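Long-range contacts in probable endonuclease 4 (Thermotoga maritima, PDB 4HNO), which probably cleaves phosphodiester bonds at apurinic or apyrimidinic sites in DNA during base excision repair, using a cluster of three metal ions: residues Gly185-Tyr190 and Leu226-Asp231; Leu146-Gln151 and Ile178-Cys183; Arg19-Thr24 and Arg57-His62; Glu50-Phe55 and Arg102-Arg107. All coordinates share one frame; numbering follows the deposited sequence. Where two conformers were deposited one is given.

Interaction 1: Gly185-Tyr190 and Leu226-Asp231. With MN (manganese (II) ion), chain C.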
# COMPACT_ATOMS: atom_id res chain seq x y z
N GLY A 185 -3.83 4.56 -9.64
CA GLY A 185 -4.13 5.95 -9.90
C GLY A 185 -4.14 6.27 -11.39
O GLY A 185 -5.02 6.96 -11.89
N PHE A 186 -3.13 5.79 -12.10
CA PHE A 186 -3.04 6.02 -13.55
C PHE A 186 -4.26 5.44 -14.26
O PHE A 186 -4.85 6.08 -15.14
CB PHE A 186 -1.75 5.41 -14.08
CG PHE A 186 -1.30 5.94 -15.41
CD1 PHE A 186 -0.91 7.26 -15.57
CD2 PHE A 186 -1.21 5.09 -16.50
CE1 PHE A 186 -0.42 7.71 -16.77
CE2 PHE A 186 -0.72 5.56 -17.70
CZ PHE A 186 -0.34 6.86 -17.82
N ASP A 187 -4.67 4.24 -13.84
CA ASP A 187 -5.88 3.62 -14.35
C ASP A 187 -7.10 4.50 -14.19
O ASP A 187 -8.03 4.42 -14.99
CB ASP A 187 -6.20 2.36 -13.52
CG ASP A 187 -5.61 1.07 -14.01
OD1 ASP A 187 -5.25 0.92 -15.20
OD2 ASP A 187 -5.58 0.14 -13.16
N SER A 188 -7.09 5.34 -13.15
CA SER A 188 -8.21 6.14 -12.73
C SER A 188 -8.09 7.61 -13.13
O SER A 188 -8.88 8.43 -12.69
CB SER A 188 -8.38 6.05 -11.22
OG SER A 188 -8.49 4.70 -10.80
N GLY A 189 -7.10 7.93 -13.96
CA GLY A 189 -6.97 9.27 -14.49
C GLY A 189 -5.99 10.18 -13.78
O GLY A 189 -5.90 11.36 -14.14
N TYR A 190 -5.26 9.69 -12.78
CA TYR A 190 -4.25 10.48 -12.11
C TYR A 190 -2.98 10.43 -12.94
O TYR A 190 -2.22 9.44 -12.90
CB TYR A 190 -4.01 10.01 -10.69
CG TYR A 190 -5.16 10.27 -9.75
CD1 TYR A 190 -6.07 9.27 -9.42
CD2 TYR A 190 -5.34 11.51 -9.18
CE1 TYR A 190 -7.11 9.52 -8.53
CE2 TYR A 190 -6.37 11.77 -8.31
CZ TYR A 190 -7.25 10.77 -7.98
OH TYR A 190 -8.30 11.01 -7.11
N LEU A 226 -3.37 5.66 -19.58
CA LEU A 226 -4.09 6.50 -18.65
C LEU A 226 -5.58 6.23 -18.76
O LEU A 226 -6.13 6.24 -19.85
CB LEU A 226 -3.81 7.96 -18.95
CG LEU A 226 -4.47 9.00 -18.06
CD1 LEU A 226 -3.89 9.01 -16.68
CD2 LEU A 226 -4.32 10.37 -18.71
N GLY A 227 -6.25 6.03 -17.63
CA GLY A 227 -7.68 5.89 -17.61
C GLY A 227 -8.22 4.51 -17.93
O GLY A 227 -9.43 4.32 -17.97
N ALA A 228 -7.35 3.52 -18.13
CA ALA A 228 -7.79 2.22 -18.64
C ALA A 228 -8.58 1.39 -17.63
O ALA A 228 -9.26 0.45 -18.05
CB ALA A 228 -6.61 1.43 -19.08
N ALA A 229 -8.44 1.64 -16.33
CA ALA A 229 -9.18 0.88 -15.31
C ALA A 229 -8.92 -0.63 -15.38
O ALA A 229 -9.83 -1.41 -15.15
CB ALA A 229 -10.67 1.20 -15.37
N LYS A 230 -7.68 -1.04 -15.63
CA LYS A 230 -7.36 -2.46 -15.85
C LYS A 230 -6.66 -3.17 -14.70
O LYS A 230 -6.73 -4.39 -14.59
CB LYS A 230 -6.49 -2.62 -17.09
CG LYS A 230 -7.22 -2.33 -18.40
CD LYS A 230 -8.25 -3.40 -18.73
CE LYS A 230 -8.98 -3.08 -20.02
NZ LYS A 230 -9.85 -4.21 -20.44
N ASP A 231 -5.95 -2.42 -13.86
CA ASP A 231 -5.17 -2.99 -12.75
C ASP A 231 -4.27 -4.14 -13.18
O ASP A 231 -4.34 -5.24 -12.68
CB ASP A 231 -6.04 -3.40 -11.59
CG ASP A 231 -5.25 -3.59 -10.31
OD1 ASP A 231 -5.84 -3.95 -9.28
OD2 ASP A 231 -4.02 -3.33 -10.30
MN MN C . -3.15 -3.61 -8.48

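Interaction 2: Leu146-Gln151 and Ile178-Cys183. With MN (manganese (II) ion), chain E; ZN (zinc ion), chain B.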
# COMPACT_ATOMS: atom_id res chain seq x y z
N LEU A 146 -5.39 3.25 3.84
CA LEU A 146 -6.33 3.03 2.75
C LEU A 146 -5.59 3.29 1.45
O LEU A 146 -5.03 4.37 1.26
CB LEU A 146 -7.51 3.98 2.84
CG LEU A 146 -8.28 3.98 4.14
CD1 LEU A 146 -9.38 5.02 4.09
CD2 LEU A 146 -8.84 2.61 4.46
N GLU A 147 -5.59 2.30 0.57
CA GLU A 147 -4.94 2.38 -0.73
C GLU A 147 -5.96 2.70 -1.80
O GLU A 147 -7.03 2.11 -1.84
CB GLU A 147 -4.26 1.05 -1.02
CG GLU A 147 -3.47 1.06 -2.30
CD GLU A 147 -2.98 -0.29 -2.74
OE1 GLU A 147 -2.64 -0.42 -3.94
OE2 GLU A 147 -2.91 -1.21 -1.90
N ASN A 148 -5.61 3.61 -2.71
CA ASN A 148 -6.46 3.79 -3.89
C ASN A 148 -6.37 2.58 -4.81
O ASN A 148 -5.33 1.90 -4.88
CB ASN A 148 -6.12 5.06 -4.64
CG ASN A 148 -4.73 5.03 -5.22
OD1 ASN A 148 -3.77 4.88 -4.48
ND2 ASN A 148 -4.60 5.19 -6.54
N VAL A 149 -7.47 2.33 -5.52
CA VAL A 149 -7.66 1.14 -6.33
C VAL A 149 -8.13 1.55 -7.72
O VAL A 149 -8.36 2.72 -8.01
CB VAL A 149 -8.63 0.15 -5.65
CG1 VAL A 149 -8.02 -0.37 -4.36
CG2 VAL A 149 -9.99 0.77 -5.42
N SER A 150 -8.30 0.56 -8.58
CA SER A 150 -8.82 0.80 -9.92
C SER A 150 -10.34 0.70 -9.92
O SER A 150 -10.96 0.09 -9.04
CB SER A 150 -8.20 -0.20 -10.88
OG SER A 150 -6.80 -0.14 -10.81
N GLN A 151 -10.95 1.31 -10.93
CA GLN A 151 -12.40 1.38 -11.05
C GLN A 151 -12.92 0.13 -11.75
O GLN A 151 -13.20 0.14 -12.95
CB GLN A 151 -12.81 2.64 -11.80
CG GLN A 151 -14.28 2.89 -11.76
CD GLN A 151 -14.71 4.04 -12.62
OE1 GLN A 151 -13.95 4.57 -13.42
NE2 GLN A 151 -15.96 4.42 -12.48
N ILE A 178 -2.97 6.93 4.34
CA ILE A 178 -3.17 6.71 2.93
C ILE A 178 -1.93 6.12 2.28
O ILE A 178 -0.79 6.50 2.57
CB ILE A 178 -3.54 8.07 2.26
CG1 ILE A 178 -4.78 8.71 2.90
CG2 ILE A 178 -3.67 7.95 0.75
CD1 ILE A 178 -6.04 7.93 2.71
N THR A 179 -2.18 5.22 1.32
CA THR A 179 -1.19 4.72 0.37
C THR A 179 -1.64 5.12 -1.03
O THR A 179 -2.80 4.91 -1.38
CB THR A 179 -1.09 3.21 0.44
OG1 THR A 179 -0.58 2.87 1.73
CG2 THR A 179 -0.20 2.62 -0.65
N TYR A 180 -0.70 5.65 -1.81
CA TYR A 180 -1.00 5.98 -3.20
C TYR A 180 -0.31 4.97 -4.11
O TYR A 180 0.92 4.85 -4.10
CB TYR A 180 -0.52 7.40 -3.55
CG TYR A 180 -0.89 7.73 -4.97
CD1 TYR A 180 -2.21 8.00 -5.30
CD2 TYR A 180 0.04 7.71 -6.00
CE1 TYR A 180 -2.60 8.23 -6.60
CE2 TYR A 180 -0.33 7.98 -7.31
CZ TYR A 180 -1.66 8.22 -7.60
OH TYR A 180 -2.09 8.46 -8.88
N ASP A 181 -1.11 4.24 -4.89
CA ASP A 181 -0.61 3.28 -5.87
C ASP A 181 -0.64 3.95 -7.25
O ASP A 181 -1.69 4.37 -7.74
CB ASP A 181 -1.46 2.01 -5.83
CG ASP A 181 -0.96 0.92 -6.75
OD1 ASP A 181 -0.77 -0.24 -6.28
OD2 ASP A 181 -0.73 1.20 -7.95
N THR A 182 0.54 4.08 -7.85
CA THR A 182 0.65 4.81 -9.11
C THR A 182 -0.07 4.12 -10.26
O THR A 182 -0.53 4.82 -11.17
CB THR A 182 2.12 5.05 -9.47
OG1 THR A 182 2.83 3.83 -9.60
CG2 THR A 182 2.82 5.90 -8.44
N CYS A 183 -0.12 2.80 -10.29
CA CYS A 183 -0.83 2.10 -11.36
C CYS A 183 -2.33 2.26 -11.19
O CYS A 183 -3.05 2.62 -12.12
CB CYS A 183 -0.43 0.63 -11.43
SG CYS A 183 -1.25 -0.29 -12.74
MN MN E . -0.86 -1.42 -4.61
ZN ZN B . -2.86 -3.10 -2.62
O HOH W 1 -1.64 -3.13 -4.10

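Interaction 3: Arg19-Thr24 and Arg57-His62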
# COMPACT_ATOMS: atom_id res chain seq x y z
N ARG A 19 13.59 -13.41 7.31
CA ARG A 19 14.43 -13.31 6.13
C ARG A 19 14.26 -11.98 5.40
O ARG A 19 15.10 -11.59 4.59
CB ARG A 19 14.14 -14.48 5.19
CG ARG A 19 14.34 -15.86 5.82
CD ARG A 19 15.81 -16.15 6.07
NE ARG A 19 16.02 -17.49 6.61
CZ ARG A 19 16.14 -18.59 5.88
NH1 ARG A 19 16.07 -18.52 4.56
NH2 ARG A 19 16.33 -19.76 6.47
N VAL A 20 13.16 -11.28 5.68
CA VAL A 20 12.79 -10.11 4.92
C VAL A 20 13.79 -8.96 5.02
O VAL A 20 14.11 -8.36 4.00
CB VAL A 20 11.33 -9.70 5.23
CG1 VAL A 20 11.00 -8.37 4.54
CG2 VAL A 20 10.38 -10.80 4.78
N PRO A 21 14.34 -8.66 6.21
CA PRO A 21 15.30 -7.55 6.25
C PRO A 21 16.54 -7.80 5.38
O PRO A 21 16.95 -6.92 4.62
CB PRO A 21 15.62 -7.43 7.75
CG PRO A 21 14.32 -7.89 8.40
CD PRO A 21 13.91 -9.06 7.56
N GLN A 22 17.14 -8.99 5.48
CA GLN A 22 18.29 -9.31 4.63
C GLN A 22 17.92 -9.31 3.15
O GLN A 22 18.67 -8.84 2.31
CB GLN A 22 18.88 -10.66 5.01
CG GLN A 22 20.04 -11.10 4.14
CD GLN A 22 21.31 -10.33 4.43
OE1 GLN A 22 22.00 -10.63 5.38
NE2 GLN A 22 21.60 -9.33 3.61
N ASP A 23 16.76 -9.88 2.83
CA ASP A 23 16.35 -9.93 1.44
C ASP A 23 16.16 -8.51 0.89
O ASP A 23 16.50 -8.23 -0.26
CB ASP A 23 15.04 -10.70 1.28
CG ASP A 23 15.16 -12.19 1.56
OD1 ASP A 23 16.28 -12.73 1.59
OD2 ASP A 23 14.10 -12.83 1.75
N THR A 24 15.64 -7.61 1.71
CA THR A 24 15.46 -6.21 1.34
C THR A 24 16.79 -5.56 1.04
O THR A 24 16.98 -4.93 -0.01
CB THR A 24 14.72 -5.48 2.47
OG1 THR A 24 13.37 -5.96 2.55
CG2 THR A 24 14.68 -4.01 2.27
N ARG A 57 15.02 -8.95 15.59
CA ARG A 57 16.47 -9.00 15.66
C ARG A 57 17.08 -8.64 14.31
O ARG A 57 18.03 -7.87 14.22
CB ARG A 57 16.91 -10.38 16.11
CG ARG A 57 18.37 -10.44 16.44
CD ARG A 57 18.76 -11.71 17.07
NE ARG A 57 18.61 -12.88 16.22
CZ ARG A 57 17.85 -13.94 16.51
NH1 ARG A 57 17.07 -13.96 17.59
NH2 ARG A 57 17.82 -14.97 15.68
N GLU A 58 16.53 -9.21 13.25
CA GLU A 58 17.01 -8.95 11.91
C GLU A 58 16.74 -7.52 11.46
O GLU A 58 17.54 -6.92 10.75
CB GLU A 58 16.44 -9.98 10.95
CG GLU A 58 17.02 -11.36 11.14
CD GLU A 58 18.46 -11.47 10.66
OE1 GLU A 58 18.79 -10.91 9.60
OE2 GLU A 58 19.27 -12.12 11.35
N MET A 59 15.59 -6.96 11.86
CA MET A 59 15.31 -5.56 11.60
C MET A 59 16.39 -4.68 12.22
O MET A 59 16.85 -3.71 11.61
CB MET A 59 13.94 -5.18 12.16
CG MET A 59 12.78 -5.72 11.36
SD MET A 59 12.52 -4.87 9.79
CE MET A 59 11.82 -3.33 10.37
N LYS A 60 16.78 -5.01 13.43
CA LYS A 60 17.81 -4.24 14.12
C LYS A 60 19.16 -4.42 13.42
O LYS A 60 19.86 -3.44 13.14
CB LYS A 60 17.89 -4.65 15.59
CG LYS A 60 18.81 -3.77 16.40
CD LYS A 60 18.95 -4.27 17.82
CE LYS A 60 19.90 -3.45 18.67
NZ LYS A 60 19.39 -2.10 18.94
N LYS A 61 19.52 -5.66 13.13
CA LYS A 61 20.80 -5.95 12.50
C LYS A 61 20.97 -5.16 11.22
O LYS A 61 22.04 -4.61 10.95
CB LYS A 61 20.90 -7.45 12.20
CG LYS A 61 22.13 -7.83 11.42
CD LYS A 61 22.20 -9.31 11.11
CE LYS A 61 23.40 -9.64 10.26
NZ LYS A 61 23.42 -11.08 9.89
N HIS A 62 19.92 -5.12 10.40
CA HIS A 62 19.99 -4.49 9.09
C HIS A 62 19.60 -3.03 9.11
O HIS A 62 19.59 -2.39 8.06
CB HIS A 62 19.19 -5.30 8.09
CG HIS A 62 19.87 -6.58 7.76
ND1 HIS A 62 21.01 -6.63 7.00
CD2 HIS A 62 19.63 -7.85 8.16
CE1 HIS A 62 21.43 -7.88 6.91
NE2 HIS A 62 20.61 -8.64 7.61
O HOH W 2 17.04 -10.94 7.55
O HOH W 3 21.08 -11.30 8.34
O HOH W 4 24.16 -10.87 6.94

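Interaction 4: Glu50-Phe55 and Arg102-Arg107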
# COMPACT_ATOMS: atom_id res chain seq x y z
N GLU A 50 9.08 -16.89 18.94
CA GLU A 50 10.42 -17.00 18.39
C GLU A 50 10.52 -16.31 17.04
O GLU A 50 11.49 -15.60 16.77
CB GLU A 50 10.78 -18.48 18.26
CG GLU A 50 12.12 -18.79 17.63
CD GLU A 50 13.28 -18.46 18.54
OE1 GLU A 50 14.43 -18.43 18.05
OE2 GLU A 50 13.04 -18.21 19.74
N ALA A 51 9.51 -16.51 16.19
CA ALA A 51 9.53 -15.90 14.88
C ALA A 51 9.50 -14.38 14.96
O ALA A 51 10.19 -13.69 14.20
CB ALA A 51 8.36 -16.40 14.05
N ALA A 52 8.69 -13.85 15.86
CA ALA A 52 8.59 -12.40 16.01
C ALA A 52 9.90 -11.83 16.54
O ALA A 52 10.35 -10.79 16.09
CB ALA A 52 7.43 -12.04 16.90
N THR A 53 10.50 -12.51 17.51
CA THR A 53 11.76 -12.03 18.05
C THR A 53 12.85 -12.04 16.99
O THR A 53 13.62 -11.10 16.87
CB THR A 53 12.16 -12.91 19.24
OG1 THR A 53 11.17 -12.75 20.26
CG2 THR A 53 13.52 -12.53 19.77
N LYS A 54 12.92 -13.11 16.20
CA LYS A 54 13.94 -13.20 15.17
C LYS A 54 13.75 -12.09 14.13
O LYS A 54 14.71 -11.52 13.63
CB LYS A 54 13.94 -14.58 14.53
CG LYS A 54 15.18 -14.82 13.71
CD LYS A 54 15.35 -16.29 13.35
CE LYS A 54 16.58 -16.50 12.48
NZ LYS A 54 16.73 -17.92 12.06
N PHE A 55 12.50 -11.83 13.77
CA PHE A 55 12.20 -10.74 12.85
C PHE A 55 12.71 -9.40 13.39
O PHE A 55 13.39 -8.66 12.69
CB PHE A 55 10.70 -10.69 12.57
CG PHE A 55 10.27 -9.48 11.78
CD1 PHE A 55 10.60 -9.36 10.44
CD2 PHE A 55 9.57 -8.47 12.38
CE1 PHE A 55 10.20 -8.26 9.72
CE2 PHE A 55 9.18 -7.37 11.67
CZ PHE A 55 9.50 -7.26 10.35
N ARG A 102 1.04 -6.01 15.23
CA ARG A 102 1.43 -5.58 16.57
C ARG A 102 2.49 -6.53 17.14
O ARG A 102 3.44 -6.08 17.77
CB ARG A 102 0.17 -5.49 17.45
CG ARG A 102 0.33 -4.99 18.86
CD ARG A 102 0.47 -3.47 19.06
NE ARG A 102 1.77 -3.00 18.61
CZ ARG A 102 2.88 -3.11 19.32
NH1 ARG A 102 4.01 -2.65 18.80
NH2 ARG A 102 2.90 -3.66 20.54
N LYS A 103 2.35 -7.84 16.93
CA LYS A 103 3.32 -8.80 17.46
C LYS A 103 4.69 -8.66 16.78
O LYS A 103 5.71 -8.80 17.44
CB LYS A 103 2.77 -10.22 17.34
CG LYS A 103 3.64 -11.21 18.08
CD LYS A 103 3.02 -12.57 18.24
CE LYS A 103 3.96 -13.49 19.03
NZ LYS A 103 3.39 -14.81 19.28
N LEU A 104 4.69 -8.40 15.48
CA LEU A 104 5.92 -8.18 14.73
C LEU A 104 6.56 -6.81 14.98
O LEU A 104 7.73 -6.63 14.68
CB LEU A 104 5.67 -8.33 13.23
CG LEU A 104 5.29 -9.73 12.75
CD1 LEU A 104 4.93 -9.69 11.27
CD2 LEU A 104 6.40 -10.74 13.02
N GLY A 105 5.77 -5.85 15.46
CA GLY A 105 6.19 -4.48 15.58
C GLY A 105 5.87 -3.61 14.35
O GLY A 105 6.21 -2.44 14.33
N ILE A 106 5.23 -4.18 13.35
CA ILE A 106 4.87 -3.43 12.15
C ILE A 106 3.79 -2.41 12.51
O ILE A 106 2.82 -2.71 13.20
CB ILE A 106 4.41 -4.41 11.04
CG1 ILE A 106 5.55 -5.30 10.56
CG2 ILE A 106 3.75 -3.67 9.90
CD1 ILE A 106 6.54 -4.62 9.67
N ARG A 107 3.99 -1.21 11.99
CA ARG A 107 3.21 -0.06 12.38
C ARG A 107 2.00 0.23 11.48
O ARG A 107 1.13 1.00 11.85
CB ARG A 107 4.14 1.15 12.41
CG ARG A 107 5.21 1.02 13.47
CD ARG A 107 6.15 2.20 13.47
NE ARG A 107 7.17 1.99 14.50
CZ ARG A 107 8.21 2.78 14.69
NH1 ARG A 107 8.40 3.84 13.92
NH2 ARG A 107 9.09 2.51 15.65

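Interaction 1: Gly185-Tyr190 and Leu226-Asp231
Asp187 turns its carboxylate onto the backbone of the loop 226-231 and takes two successive amides, one on each oxygen. Asp231 N reaches OD2 of Asp187 at 2.7 Å, on the syn side and 26° out of the carboxylate plane. Lys230 N comes instead from above that plane, 3.2 Å from Asp187 OD1, along a nearly straight N-H. Asp187 O accepts from Ala229 N at 3.1 Å, along a more bent N-H. One residue earlier, Phe186 O receives Gly227 N at 2.9 Å while also holding Gly189 N in the Schellman motif that closes the helix. The Phe186 ring, swung out with CG anti to the backbone N (chi1 -161°), lies at about a right angle to the Leu226 side chain. Leu226 CD1 sits over the ring face, 4.0 Å from its centroid, a CH-pi contact, and Leu226 CA covers the rim on that face. Ser150 OG gives Asp187 OD2 a second bond. Beyond the gripped amides, Asp231 OD2 binds manganese at 2.0 Å, with His184 and His233 as further protein ligands. Asp187 is therefore a second-shell residue: it fixes the backbone from which a metal ligand projects, and the amide bonds probably temper its negative charge beside Asp231.

Interaction 2: Leu146-Gln151 and Ile178-Cys183
Metal coordination joins Glu147 and Asp181. Glu147 bridges two ions, OE1 binding manganese at 2.1 Å and OE2 binding zinc at 2.0 Å; its chain runs extended, with CG anti to the backbone N (chi1 -176°). Asp181 OD1 holds the same manganese at 2.0 Å, and a water spans both metals. His218 and Glu263 add to the manganese site, His72 and His112 to the zinc site, while Asn110 ND2 donates to Glu147 OE2.

Among the hydrogen bonds, Thr179 N to Leu146 O (3.0 Å) is a regular parallel-strand link, and Asn148 N to Thr179 O is weak. Where the strand 143-147 has ended, the Asn148 amide carries the pairing on: OD1 accepts Asp181 N at 2.8 Å, in its carbonyl plane on a lone pair, and ND2 donates to Asp181 O at 3.3 Å, likewise on a lone pair. The amide lies almost parallel to the Tyr180 ring, their planes 5° apart.

Apolar contacts are few: Leu146 CB meets Ile178 CD1, and Glu147 CG meets Thr179 CG2.

These are adjacent parallel strands of the TIM barrel. Leu146 and Ile178 face Leu163 of helix 160-169, Thr179 lies against strand 214-222, and Asp181 N-caps helix 182-187.

Interaction 3: Arg19-Thr24 and Arg57-His62
Glu58 meets Pro21 with both its backbone and its side chain: Pro21 CB sits 3.6 Å from Glu58 O, and Pro21 CG packs on Glu58 CB. The Glu58 chain, bent at chi2, brings OE1 back to the gap between the helices, where one water donates to it and accepts from Gln22 N. Met59 follows, its chain folded at chi2 and chi3 and crossing the proline at about a right angle, with SD 3.8 Å from Pro21 CG; it also rests on Phe32 of strand 31-34. Lys61 reaches the contact through water, NZ donating to two waters that both donate in turn to Gln22 OE1. His62 closes the run. Gln22 CA lies over one face of its ring, 4.0 Å from the centroid and 19° off the normal, a CH-pi contact, while Lys61 CG covers the opposite face. The Gln22 amide stands steeply to this ring, planes 74° apart, with OE1 3.2 Å from His62 CE1. One of the two waters on Lys61, in the ring plane, is 2.8 Å from His62 NE2 and also donates to Glu58 OE1. Pro21 and Met59 thus form the buried, apolar side and a water network the outer one, in a contact between neighbouring helices on the outside of the TIM barrel.

Interaction 4: Glu50-Phe55 and Arg102-Arg107
Two outer helices of the TIM barrel, 49-61 and 84-104, meet here where the second one ends and its chain turns toward the strand 108-115. Ala52 and Phe55, one turn apart on the first helix, both point at that end. Ala52 CB sits 3.7 Å from Lys103 O and touches Lys103 CG, while Leu104 CD2 lies 4.2 Å from the same methyl. Phe55 has CG anti to the backbone N (chi1 172°), which carries its ring across the Leu104 side chain at about a right angle. The ring meets Leu104 with an edge: CE2 is 3.4 Å from Leu104 O, which lies in the ring plane, and Phe55 CD2 touches Leu104 CD2 at 4.0 Å. Farther along, Ile106 CD1, in the conformer described, reaches Phe55 CZ, also at 4.0 Å; Ile106 packs in turn on Ala69 and Cys71 of strand 69-72. Gly105, with positive phi, lets the chain leave the helix between Leu104 and Ile106. Lys103, extended beyond CG, sends NZ away to Asp49 and Pro47. The contact is apolar but for carbonyls. Leu104 O is buried without a hydrogen-bond partner, so the slightly positive C-H edge of Phe55 probably gives it a modest electrostatic compensation.

Interaction 2 is the core contact, entirely buried among the barrel strands and built on metal ligands and in-plane amide bonds. Interaction 1 lies at the surface about 10 Å away, centre to centre, and shares helix 182-187 with it; Asp187 OD2 and Ser150 OG, 2.7 Å apart, tie the two together, and each of the two holds ligands of the metal cluster. Interactions 3 and 4 use successive turns of helix 49-61, take no part in metal binding and sit across the chain's centre from interaction 1. Interaction 4 is buried and almost wholly apolar, whereas interaction 3, only partly buried, adds bridging waters. Directed polar bonds thus dominate near the metals, side-chain packing between the outer helices.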